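Local structure of LPXTG cell wall surface protein (Streptococcus gordonii, 7AVK) at residues 3-13 and 70-81; 16-25 and 45-56. The protein is a cell-wall-anchored streptococcal adhesin whose tandem SHIRT domains, one of which is described here, probably hold its binding region away from the bacterial surface. One frame throughout, in Å; residues are numbered along the deposited sequence. Where two conformers were deposited one is given.

Interaction 1. Residues 3-13 and 70-81; sequences HKAVHEFVSGT and GSDVKFVGTWEF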
loop_
_atom_site.group_PDB
_atom_site.type_symbol
_atom_site.label_atom_id
_atom_site.label_comp_id
_atom_site.label_asym_id
_atom_site.label_seq_id
_atom_site.Cartn_x
_atom_site.Cartn_y
_atom_site.Cartn_z
ATOM N N HIS A 3 -6.908 -4.219 17.039
ATOM C CA HIS A 3 -5.857 -3.641 16.204
ATOM C C HIS A 3 -6.385 -3.351 14.807
ATOM O O HIS A 3 -7.501 -3.707 14.453
ATOM C CB HIS A 3 -4.656 -4.576 16.149
ATOM C CG HIS A 3 -3.970 -4.711 17.460
ATOM N ND1 HIS A 3 -3.223 -3.687 18.009
ATOM C CD2 HIS A 3 -3.906 -5.753 18.324
ATOM C CE1 HIS A 3 -2.733 -4.107 19.168
ATOM N NE2 HIS A 3 -3.134 -5.351 19.380
ATOM N N LYS A 4 -5.559 -2.667 14.017
ATOM C CA LYS A 4 -5.882 -2.323 12.654
ATOM C C LYS A 4 -4.657 -2.554 11.780
ATOM O O LYS A 4 -3.532 -2.633 12.273
ATOM C CB LYS A 4 -6.360 -0.898 12.539
ATOM C CG LYS A 4 -5.342 0.132 12.924
ATOM C CD LYS A 4 -5.918 1.532 12.897
ATOM C CE LYS A 4 -4.967 2.570 13.540
ATOM N NZ LYS A 4 -5.667 3.806 13.991
ATOM N N ALA A 5 -4.897 -2.606 10.480
ATOM C CA ALA A 5 -3.837 -2.628 9.490
ATOM C C ALA A 5 -4.050 -1.424 8.579
ATOM O O ALA A 5 -5.170 -1.162 8.100
ATOM C CB ALA A 5 -3.862 -3.891 8.659
ATOM N N VAL A 6 -2.988 -0.688 8.358
ATOM C CA VAL A 6 -2.987 0.482 7.510
ATOM C C VAL A 6 -2.058 0.260 6.327
ATOM O O VAL A 6 -1.176 -0.602 6.354
ATOM C CB VAL A 6 -2.602 1.773 8.273
ATOM C CG1 VAL A 6 -3.386 1.847 9.604
ATOM C CG2 VAL A 6 -1.110 1.906 8.473
ATOM N N HIS A 7 -2.245 1.099 5.300
ATOM C CA HIS A 7 -1.485 1.053 4.074
ATOM C C HIS A 7 -0.751 2.367 3.891
ATOM O O HIS A 7 -1.285 3.434 4.212
ATOM C CB HIS A 7 -2.400 0.802 2.866
ATOM C CG HIS A 7 -3.258 -0.443 3.004
ATOM N ND1 HIS A 7 -4.398 -0.501 3.768
ATOM C CD2 HIS A 7 -3.127 -1.679 2.460
ATOM C CE1 HIS A 7 -4.923 -1.719 3.665
ATOM N NE2 HIS A 7 -4.155 -2.491 2.896
ATOM N N GLU A 8 0.442 2.308 3.306
ATOM C CA GLU A 8 1.202 3.471 2.899
ATOM C C GLU A 8 1.773 3.184 1.527
ATOM O O GLU A 8 2.216 2.060 1.276
ATOM C CB GLU A 8 2.338 3.760 3.900
ATOM C CG GLU A 8 3.186 4.986 3.473
ATOM C CD GLU A 8 4.247 5.416 4.406
ATOM O OE1 GLU A 8 4.540 4.801 5.449
ATOM O OE2 GLU A 8 5.019 6.360 4.045
ATOM N N PHE A 9 1.802 4.206 0.648
ATOM C CA PHE A 9 2.480 4.097 -0.626
ATOM C C PHE A 9 3.774 4.903 -0.621
ATOM O O PHE A 9 3.820 5.984 -0.049
ATOM C CB PHE A 9 1.606 4.615 -1.779
ATOM C CG PHE A 9 0.392 3.775 -2.128
ATOM C CD1 PHE A 9 0.272 2.431 -1.851
ATOM C CD2 PHE A 9 -0.634 4.380 -2.847
ATOM C CE1 PHE A 9 -0.842 1.711 -2.270
ATOM C CE2 PHE A 9 -1.713 3.683 -3.292
ATOM C CZ PHE A 9 -1.822 2.355 -3.022
ATOM N N VAL A 10 4.772 4.373 -1.315
ATOM C CA VAL A 10 6.028 5.059 -1.598
ATOM C C VAL A 10 6.325 4.949 -3.081
ATOM O O VAL A 10 5.870 4.034 -3.776
ATOM C CB VAL A 10 7.204 4.474 -0.780
ATOM C CG1 VAL A 10 6.950 4.670 0.729
ATOM C CG2 VAL A 10 7.501 3.050 -1.110
ATOM N N SER A 11 7.120 5.902 -3.554
ATOM C CA SER A 11 7.714 5.814 -4.879
ATOM C C SER A 11 8.989 4.965 -4.828
ATOM O O SER A 11 9.886 5.210 -4.013
ATOM C CB SER A 11 8.091 7.193 -5.380
ATOM O OG SER A 11 8.837 7.043 -6.575
ATOM N N GLY A 12 9.072 3.987 -5.713
ATOM C CA GLY A 12 10.279 3.211 -5.908
ATOM C C GLY A 12 11.264 3.837 -6.861
ATOM O O GLY A 12 12.302 3.227 -7.133
ATOM N N THR A 13 10.962 5.023 -7.382
ATOM C CA THR A 13 11.769 5.684 -8.404
ATOM C C THR A 13 12.441 6.874 -7.742
ATOM O O THR A 13 11.772 7.887 -7.445
ATOM C CB THR A 13 10.897 6.127 -9.573
ATOM O OG1 THR A 13 10.296 4.976 -10.171
ATOM C CG2 THR A 13 11.694 6.918 -10.579
ATOM N N GLY A 70 0.133 -7.956 18.995
ATOM C CA GLY A 70 0.402 -6.908 19.953
ATOM C C GLY A 70 0.532 -5.511 19.380
ATOM O O GLY A 70 0.628 -4.555 20.156
ATOM N N SER A 71 0.506 -5.350 18.055
ATOM C CA SER A 71 0.691 -4.058 17.414
ATOM C C SER A 71 -0.199 -3.945 16.181
ATOM O O SER A 71 -0.563 -4.930 15.571
ATOM C CB SER A 71 2.152 -3.855 16.966
ATOM O OG SER A 71 3.025 -3.988 18.066
ATOM N N ASP A 72 -0.515 -2.705 15.831
ATOM C CA ASP A 72 -1.135 -2.440 14.544
ATOM C C ASP A 72 -0.101 -2.708 13.452
ATOM O O ASP A 72 1.091 -2.656 13.690
ATOM C CB ASP A 72 -1.605 -0.988 14.440
ATOM C CG ASP A 72 -2.623 -0.626 15.431
ATOM O OD1 ASP A 72 -3.402 -1.515 15.818
ATOM O OD2 ASP A 72 -2.724 0.546 15.798
ATOM N N VAL A 73 -0.591 -3.000 12.247
ATOM C CA VAL A 73 0.163 -3.497 11.092
ATOM C C VAL A 73 0.233 -2.330 10.101
ATOM O O VAL A 73 -0.786 -1.668 9.909
ATOM C CB VAL A 73 -0.535 -4.743 10.449
ATOM C CG1 VAL A 73 0.090 -5.116 9.087
ATOM C CG2 VAL A 73 -0.464 -5.860 11.452
ATOM N N LYS A 74 1.396 -2.149 9.395
ATOM C CA LYS A 74 1.473 -1.279 8.233
ATOM C C LYS A 74 2.019 -2.069 7.052
ATOM O O LYS A 74 3.091 -2.680 7.136
ATOM C CB LYS A 74 2.359 -0.055 8.478
ATOM C CG LYS A 74 2.462 0.840 7.243
ATOM C CD LYS A 74 3.365 2.089 7.354
ATOM C CE LYS A 74 2.816 3.099 8.339
ATOM N NZ LYS A 74 3.601 4.337 8.299
ATOM N N PHE A 75 1.305 -1.999 5.934
ATOM C CA PHE A 75 1.785 -2.528 4.660
ATOM C C PHE A 75 2.222 -1.349 3.791
ATOM O O PHE A 75 1.464 -0.404 3.600
ATOM C CB PHE A 75 0.642 -3.276 3.958
ATOM C CG PHE A 75 0.228 -4.514 4.683
ATOM C CD1 PHE A 75 1.046 -5.648 4.655
ATOM C CD2 PHE A 75 -0.993 -4.585 5.342
ATOM C CE1 PHE A 75 0.678 -6.843 5.315
ATOM C CE2 PHE A 75 -1.385 -5.796 5.975
ATOM C CZ PHE A 75 -0.530 -6.890 5.973
ATOM N N VAL A 76 3.448 -1.445 3.261
ATOM C CA VAL A 76 4.044 -0.393 2.419
ATOM C C VAL A 76 4.046 -0.899 0.986
ATOM O O VAL A 76 4.638 -1.949 0.682
ATOM C CB VAL A 76 5.454 -0.060 2.894
ATOM C CG1 VAL A 76 6.079 0.970 1.947
ATOM C CG2 VAL A 76 5.422 0.469 4.334
ATOM N N GLY A 77 3.363 -0.164 0.111
ATOM C CA GLY A 77 3.249 -0.515 -1.292
ATOM C C GLY A 77 4.102 0.420 -2.140
ATOM O O GLY A 77 4.029 1.626 -1.995
ATOM N N THR A 78 4.889 -0.130 -3.092
ATOM C CA THR A 78 5.824 0.601 -3.905
ATOM C C THR A 78 5.262 0.721 -5.320
ATOM O O THR A 78 4.828 -0.303 -5.898
ATOM C CB THR A 78 7.162 -0.128 -3.953
ATOM O OG1 THR A 78 7.701 -0.144 -2.633
ATOM C CG2 THR A 78 8.138 0.543 -4.883
ATOM N N TRP A 79 5.312 1.951 -5.837
ATOM C CA TRP A 79 4.921 2.250 -7.230
ATOM C C TRP A 79 6.221 2.565 -7.948
ATOM O O TRP A 79 6.976 3.275 -7.419
ATOM C CB TRP A 79 3.899 3.372 -7.275
ATOM C CG TRP A 79 2.555 3.005 -6.745
ATOM C CD1 TRP A 79 2.182 2.903 -5.439
ATOM C CD2 TRP A 79 1.385 2.726 -7.531
ATOM N NE1 TRP A 79 0.857 2.581 -5.363
ATOM C CE2 TRP A 79 0.339 2.467 -6.625
ATOM C CE3 TRP A 79 1.118 2.685 -8.901
ATOM C CZ2 TRP A 79 -0.949 2.149 -7.050
ATOM C CZ3 TRP A 79 -0.153 2.380 -9.323
ATOM C CH2 TRP A 79 -1.168 2.115 -8.407
ATOM N N GLU A 80 6.350 2.200 -9.201
ATOM C CA GLU A 80 7.530 2.538 -10.023
ATOM C C GLU A 80 7.086 3.458 -11.154
ATOM O O GLU A 80 6.119 3.202 -11.730
ATOM C CB GLU A 80 8.169 1.281 -10.599
ATOM C CG GLU A 80 8.535 0.221 -9.573
ATOM C CD GLU A 80 9.744 0.520 -8.707
ATOM O OE1 GLU A 80 10.425 1.525 -8.956
ATOM O OE2 GLU A 80 10.002 -0.267 -7.787
ATOM N N PHE A 81 7.860 4.440 -11.522
ATOM C CA PHE A 81 7.564 5.363 -12.618
ATOM C C PHE A 81 8.462 5.083 -13.815
ATOM O O PHE A 81 9.674 4.895 -13.648
ATOM C CB PHE A 81 7.805 6.813 -12.185
ATOM C CG PHE A 81 7.494 7.822 -13.224
ATOM C CD1 PHE A 81 6.175 8.105 -13.569
ATOM C CD2 PHE A 81 8.524 8.503 -13.861
ATOM C CE1 PHE A 81 5.881 9.053 -14.533
ATOM C CE2 PHE A 81 8.230 9.473 -14.821
ATOM C CZ PHE A 81 6.892 9.733 -15.154
HETATM O O HOH W 1 12.042 0.414 -6.242
#

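Interaction 2. Residues 16-25 and 45-56; sequences KELPQEVKAL and SQTEVKTSEGTW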
loop_
_atom_site.group_PDB
_atom_site.type_symbol
_atom_site.label_atom_id
_atom_site.label_comp_id
_atom_site.label_asym_id
_atom_site.label_seq_id
_atom_site.Cartn_x
_atom_site.Cartn_y
_atom_site.Cartn_z
ATOM N N LYS A 16 11.439 10.938 -7.688
ATOM C CA LYS A 16 10.094 11.177 -8.219
ATOM C C LYS A 16 9.060 10.929 -7.137
ATOM O O LYS A 16 8.967 9.839 -6.597
ATOM C CB LYS A 16 9.829 10.269 -9.437
ATOM C CG LYS A 16 8.635 10.693 -10.286
ATOM C CD LYS A 16 8.991 11.817 -11.251
ATOM C CE LYS A 16 7.789 12.264 -12.094
ATOM N NZ LYS A 16 7.011 11.099 -12.672
ATOM N N GLU A 17 8.341 12.007 -6.806
ATOM C CA GLU A 17 7.246 11.907 -5.809
ATOM C C GLU A 17 5.921 11.366 -6.435
ATOM O O GLU A 17 5.587 11.524 -7.667
ATOM C CB GLU A 17 6.920 13.283 -5.221
ATOM C CG GLU A 17 7.797 13.686 -4.049
ATOM C CD GLU A 17 7.416 14.978 -3.338
ATOM O OE1 GLU A 17 6.614 15.756 -3.894
ATOM O OE2 GLU A 17 7.922 15.199 -2.229
ATOM N N LEU A 18 5.175 10.654 -5.620
ATOM C CA LEU A 18 3.878 10.149 -6.072
ATOM C C LEU A 18 2.888 11.296 -6.326
ATOM O O LEU A 18 2.779 12.199 -5.492
ATOM C CB LEU A 18 3.236 9.242 -5.026
ATOM C CG LEU A 18 4.041 7.979 -4.662
ATOM C CD1 LEU A 18 3.287 7.236 -3.592
ATOM C CD2 LEU A 18 4.213 7.078 -5.873
ATOM N N PRO A 19 2.116 11.219 -7.401
ATOM C CA PRO A 19 1.084 12.233 -7.650
ATOM C C PRO A 19 -0.206 11.850 -6.940
ATOM O O PRO A 19 -0.436 10.705 -6.534
ATOM C CB PRO A 19 0.895 12.152 -9.155
ATOM C CG PRO A 19 1.091 10.665 -9.448
ATOM C CD PRO A 19 2.243 10.267 -8.518
ATOM N N GLN A 20 -1.115 12.844 -6.847
ATOM C CA GLN A 20 -2.410 12.617 -6.225
ATOM C C GLN A 20 -3.164 11.459 -6.860
ATOM O O GLN A 20 -3.856 10.743 -6.154
ATOM C CB GLN A 20 -3.240 13.912 -6.255
ATOM C CG GLN A 20 -4.620 13.729 -5.605
ATOM C CD GLN A 20 -5.689 13.167 -6.533
ATOM O OE1 GLN A 20 -5.595 13.208 -7.738
ATOM N NE2 GLN A 20 -6.766 12.652 -5.939
ATOM N N GLU A 21 -3.060 11.253 -8.171
ATOM C CA GLU A 21 -3.841 10.190 -8.788
ATOM C C GLU A 21 -3.448 8.817 -8.253
ATOM O O GLU A 21 -4.284 7.914 -8.169
ATOM C CB GLU A 21 -3.758 10.273 -10.328
ATOM C CG GLU A 21 -4.673 9.377 -11.054
ATOM C CD GLU A 21 -4.646 9.635 -12.571
ATOM O OE1 GLU A 21 -4.009 10.627 -13.003
ATOM O OE2 GLU A 21 -5.269 8.847 -13.319
ATOM N N VAL A 22 -2.173 8.651 -7.890
ATOM C CA VAL A 22 -1.722 7.411 -7.261
ATOM C C VAL A 22 -2.090 7.387 -5.782
ATOM O O VAL A 22 -2.591 6.366 -5.269
ATOM C CB VAL A 22 -0.217 7.192 -7.457
ATOM C CG1 VAL A 22 0.260 6.020 -6.598
ATOM C CG2 VAL A 22 0.137 6.986 -8.932
ATOM N N LYS A 23 -1.850 8.500 -5.076
ATOM C CA LYS A 23 -2.183 8.552 -3.658
ATOM C C LYS A 23 -3.654 8.204 -3.414
ATOM O O LYS A 23 -3.986 7.566 -2.410
ATOM C CB LYS A 23 -1.852 9.917 -3.047
ATOM C CG LYS A 23 -0.399 10.307 -3.100
ATOM C CD LYS A 23 -0.308 11.913 -2.755
ATOM C CE LYS A 23 1.111 12.315 -2.650
ATOM N NZ LYS A 23 1.145 13.784 -2.493
ATOM N N ALA A 24 -4.542 8.629 -4.323
ATOM C CA ALA A 24 -5.963 8.400 -4.157
ATOM C C ALA A 24 -6.346 6.918 -4.207
ATOM O O ALA A 24 -7.480 6.570 -3.843
ATOM C CB ALA A 24 -6.717 9.155 -5.239
ATOM N N LEU A 25 -5.441 6.057 -4.666
ATOM C CA LEU A 25 -5.675 4.627 -4.682
ATOM C C LEU A 25 -5.316 3.944 -3.364
ATOM O O LEU A 25 -5.439 2.726 -3.240
ATOM C CB LEU A 25 -4.928 3.987 -5.859
ATOM C CG LEU A 25 -5.364 4.478 -7.216
ATOM C CD1 LEU A 25 -4.359 4.032 -8.299
ATOM C CD2 LEU A 25 -6.781 4.027 -7.529
ATOM N N SER A 45 -7.099 -0.502 -6.291
ATOM C CA SER A 45 -8.215 -0.829 -7.215
ATOM C C SER A 45 -7.726 -0.770 -8.660
ATOM O O SER A 45 -8.323 -1.412 -9.514
ATOM C CB SER A 45 -9.385 0.051 -6.981
ATOM O OG SER A 45 -9.056 1.396 -7.230
ATOM N N GLN A 46 -6.717 0.048 -8.924
ATOM C CA GLN A 46 -6.007 0.107 -10.211
ATOM C C GLN A 46 -4.525 -0.119 -9.902
ATOM O O GLN A 46 -4.052 0.380 -8.882
ATOM C CB GLN A 46 -6.212 1.449 -10.910
ATOM C CG GLN A 46 -7.669 1.797 -11.126
ATOM C CD GLN A 46 -8.367 0.840 -12.063
ATOM O OE1 GLN A 46 -7.751 0.183 -12.891
ATOM N NE2 GLN A 46 -9.672 0.719 -11.896
ATOM N N THR A 47 -3.805 -0.838 -10.741
ATOM C CA THR A 47 -2.367 -1.094 -10.517
ATOM C C THR A 47 -1.515 -0.395 -11.563
ATOM O O THR A 47 -0.311 -0.590 -11.545
ATOM C CB THR A 47 -2.102 -2.595 -10.419
ATOM O OG1 THR A 47 -2.631 -3.166 -11.612
ATOM C CG2 THR A 47 -2.731 -3.196 -9.186
ATOM N N GLU A 48 -2.108 0.426 -12.423
ATOM C CA GLU A 48 -1.371 1.198 -13.435
ATOM C C GLU A 48 -2.046 2.566 -13.529
ATOM O O GLU A 48 -3.288 2.583 -13.615
ATOM C CB GLU A 48 -1.349 0.454 -14.768
ATOM C CG GLU A 48 -0.304 0.937 -15.746
ATOM C CD GLU A 48 -0.254 0.118 -17.026
ATOM O OE1 GLU A 48 -1.306 -0.418 -17.423
ATOM O OE2 GLU A 48 0.830 0.003 -17.617
ATOM N N VAL A 49 -1.282 3.650 -13.464
ATOM C CA VAL A 49 -1.818 5.023 -13.582
ATOM C C VAL A 49 -1.009 5.700 -14.677
ATOM O O VAL A 49 0.205 5.852 -14.515
ATOM C CB VAL A 49 -1.738 5.823 -12.275
ATOM C CG1 VAL A 49 -2.007 7.303 -12.511
ATOM C CG2 VAL A 49 -2.688 5.237 -11.253
ATOM N N LYS A 50 -1.660 6.094 -15.763
ATOM C CA LYS A 50 -0.989 6.775 -16.876
ATOM C C LYS A 50 -1.018 8.273 -16.605
ATOM O O LYS A 50 -2.085 8.753 -16.211
ATOM C CB LYS A 50 -1.656 6.482 -18.225
ATOM C CG LYS A 50 -1.404 5.090 -18.780
ATOM C CD LYS A 50 -0.186 5.029 -19.680
ATOM C CE LYS A 50 0.069 3.693 -20.349
ATOM N NZ LYS A 50 -0.065 2.530 -19.440
ATOM N N THR A 51 0.088 8.971 -16.828
ATOM C CA THR A 51 0.210 10.435 -16.633
ATOM C C THR A 51 0.722 11.015 -17.947
ATOM O O THR A 51 1.052 10.224 -18.835
ATOM C CB THR A 51 1.140 10.783 -15.456
ATOM O OG1 THR A 51 2.488 10.498 -15.816
ATOM C CG2 THR A 51 0.783 10.034 -14.192
ATOM N N SER A 52 0.783 12.342 -18.030
ATOM C CA SER A 52 1.330 12.977 -19.227
ATOM C C SER A 52 2.803 12.622 -19.424
ATOM O O SER A 52 3.288 12.587 -20.561
ATOM C CB SER A 52 1.150 14.498 -19.147
ATOM O OG SER A 52 2.032 15.070 -18.192
ATOM N N GLU A 53 3.520 12.331 -18.337
ATOM C CA GLU A 53 4.951 12.060 -18.395
ATOM C C GLU A 53 5.286 10.580 -18.482
ATOM O O GLU A 53 6.404 10.238 -18.890
ATOM C CB GLU A 53 5.653 12.634 -17.164
ATOM C CG GLU A 53 5.275 14.063 -16.855
ATOM C CD GLU A 53 4.541 14.188 -15.534
ATOM O OE1 GLU A 53 3.315 13.923 -15.523
ATOM O OE2 GLU A 53 5.185 14.545 -14.515
ATOM N N GLY A 54 4.349 9.665 -18.233
ATOM C CA GLY A 54 4.663 8.234 -18.332
ATOM C C GLY A 54 3.682 7.365 -17.575
ATOM O O GLY A 54 2.500 7.692 -17.568
ATOM N N THR A 55 4.154 6.280 -16.972
ATOM C CA THR A 55 3.262 5.351 -16.279
ATOM C C THR A 55 3.763 5.059 -14.865
ATOM O O THR A 55 4.970 4.878 -14.698
ATOM C CB THR A 55 3.167 4.027 -17.038
ATOM O OG1 THR A 55 2.866 4.366 -18.389
ATOM C CG2 THR A 55 2.108 3.105 -16.493
ATOM N N TRP A 56 2.869 5.059 -13.894
ATOM C CA TRP A 56 3.142 4.545 -12.546
ATOM C C TRP A 56 2.588 3.125 -12.508
ATOM O O TRP A 56 1.410 2.926 -12.855
ATOM C CB TRP A 56 2.478 5.399 -11.488
ATOM C CG TRP A 56 3.157 6.701 -11.261
ATOM C CD1 TRP A 56 2.807 7.896 -11.789
ATOM C CD2 TRP A 56 4.287 6.939 -10.404
ATOM N NE1 TRP A 56 3.633 8.853 -11.300
ATOM C CE2 TRP A 56 4.555 8.312 -10.450
ATOM C CE3 TRP A 56 5.091 6.126 -9.596
ATOM C CZ2 TRP A 56 5.592 8.894 -9.723
ATOM C CZ3 TRP A 56 6.089 6.701 -8.838
ATOM C CH2 TRP A 56 6.343 8.072 -8.914
HETATM O O HOH W 2 -7.612 1.312 -4.122
#

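Interaction 1. Residues 3-13 and 70-81
The ring of F9 is met over one face by the indole edge of W79, an edge-to-face pair in which W79 NE1 stands 3.2 Å above the plane of the F9 ring and over its centre. The planes are turned 71° against each other. This pair sits on the parallel ladder between strands 3-11 and 73-81, the first and last strands of the SHIRT domain lying side by side in mid-sheet, an arrangement consistent with the ubiquitin clan and its beta-grasp fold. F9 stands beside G77, a residue without a side chain; with its CG anti to the carbonyl carbon (chi1 -69°) its ring reaches the indole one step further along. W79 in turn meets F58, a residue of the isothiocyanate pocket. Parallel pairing shows in the bonding: V6, E8 and V10 each use both N and O, toward V73 and F75, F75 and G77, and G77 and W79. CA-H...O contacts run between these bonds, such as F9 CA to G77 O at 3.2 Å. On the A5 side of the sheet A5 CB rests on V73 CB at 3.9 Å; on the other side V10 packs on V76, and in the conformer described E8 OE1 forms a salt bridge with K74 NZ. The ladder is finished by side chains at both ends. D72 OD1 accepts from H3 ND1 at 3.1 Å and from K4 N at 3.0 Å, the two donors arriving on opposite faces of the carboxylate, which should fix its rotation. At the far end a water donates to both G12 O and E80 OE2. Beyond it the hydroxyl of T13 stands in for a backbone carbonyl: F81 N donates to T13 OG1 at 2.8 Å, almost straight at 174°.

Interaction 2. Residues 16-25 and 45-56
A hydrophobic cluster between a short helix and a beta-hairpin forms this contact: helix 20-23 and the loop leading into it lie against the hairpin of strands 48-50 and 55-56, with W56 as the main surface. Three residues share one face of the indole. P19 CD comes down 3.2 Å above the plane, toward the rim; L18 CD2 makes a CH-pi contact over the six-membered ring, 4.0 Å from its centroid; V22 CG2 does likewise over the five-membered ring. The aliphatic part of K16 passes obliquely by the benzo end, its CG 3.6 Å from W56 CZ2, while F81 approaches from the other face. V49, paired with W56 by two backbone hydrogen bonds, sits among three side chains. With chi1 at 167°, CG1 is anti to the backbone N and meets the flat end of E21, 3.5 Å from E21 CD; CG2 turns to L25 CD1 at 3.6 Å, and V49 CB lies against V22 CG2 at 4.0 Å. No direct hydrogen bond joins the two segments, but a water donates to L25 O and accepts from S45 N. T51 OG1 accepts from E53 N at 3.3 Å, an ST turn that shapes the loop beyond V49. A short helix packed through a tryptophan and aliphatic side chains on one face of a mixed sheet is consistent with the beta-grasp fold of the ubiquitin clan.

Overall arrangement
Both contacts belong to a domain built on a five-stranded mixed sheet. Interaction 1 lies near the centre of the chain and joins its first and last strands; interaction 2, about 16 Å away between centres, is nested along the chain within the loop that interaction 1 closes. They share this sheet, where strand 73-82 neighbours strand 55-61. Strand 3-11 runs on to helix 20-23 through a loop fastened by S11 OG to K16 O. V22 and L25 also reach W79, and L18 and L25 reach F9, making one hydrophobic core. Because the first and last strands run parallel, the chain enters at one end of the domain and leaves at the other, consistent with tandem domains joined end to end.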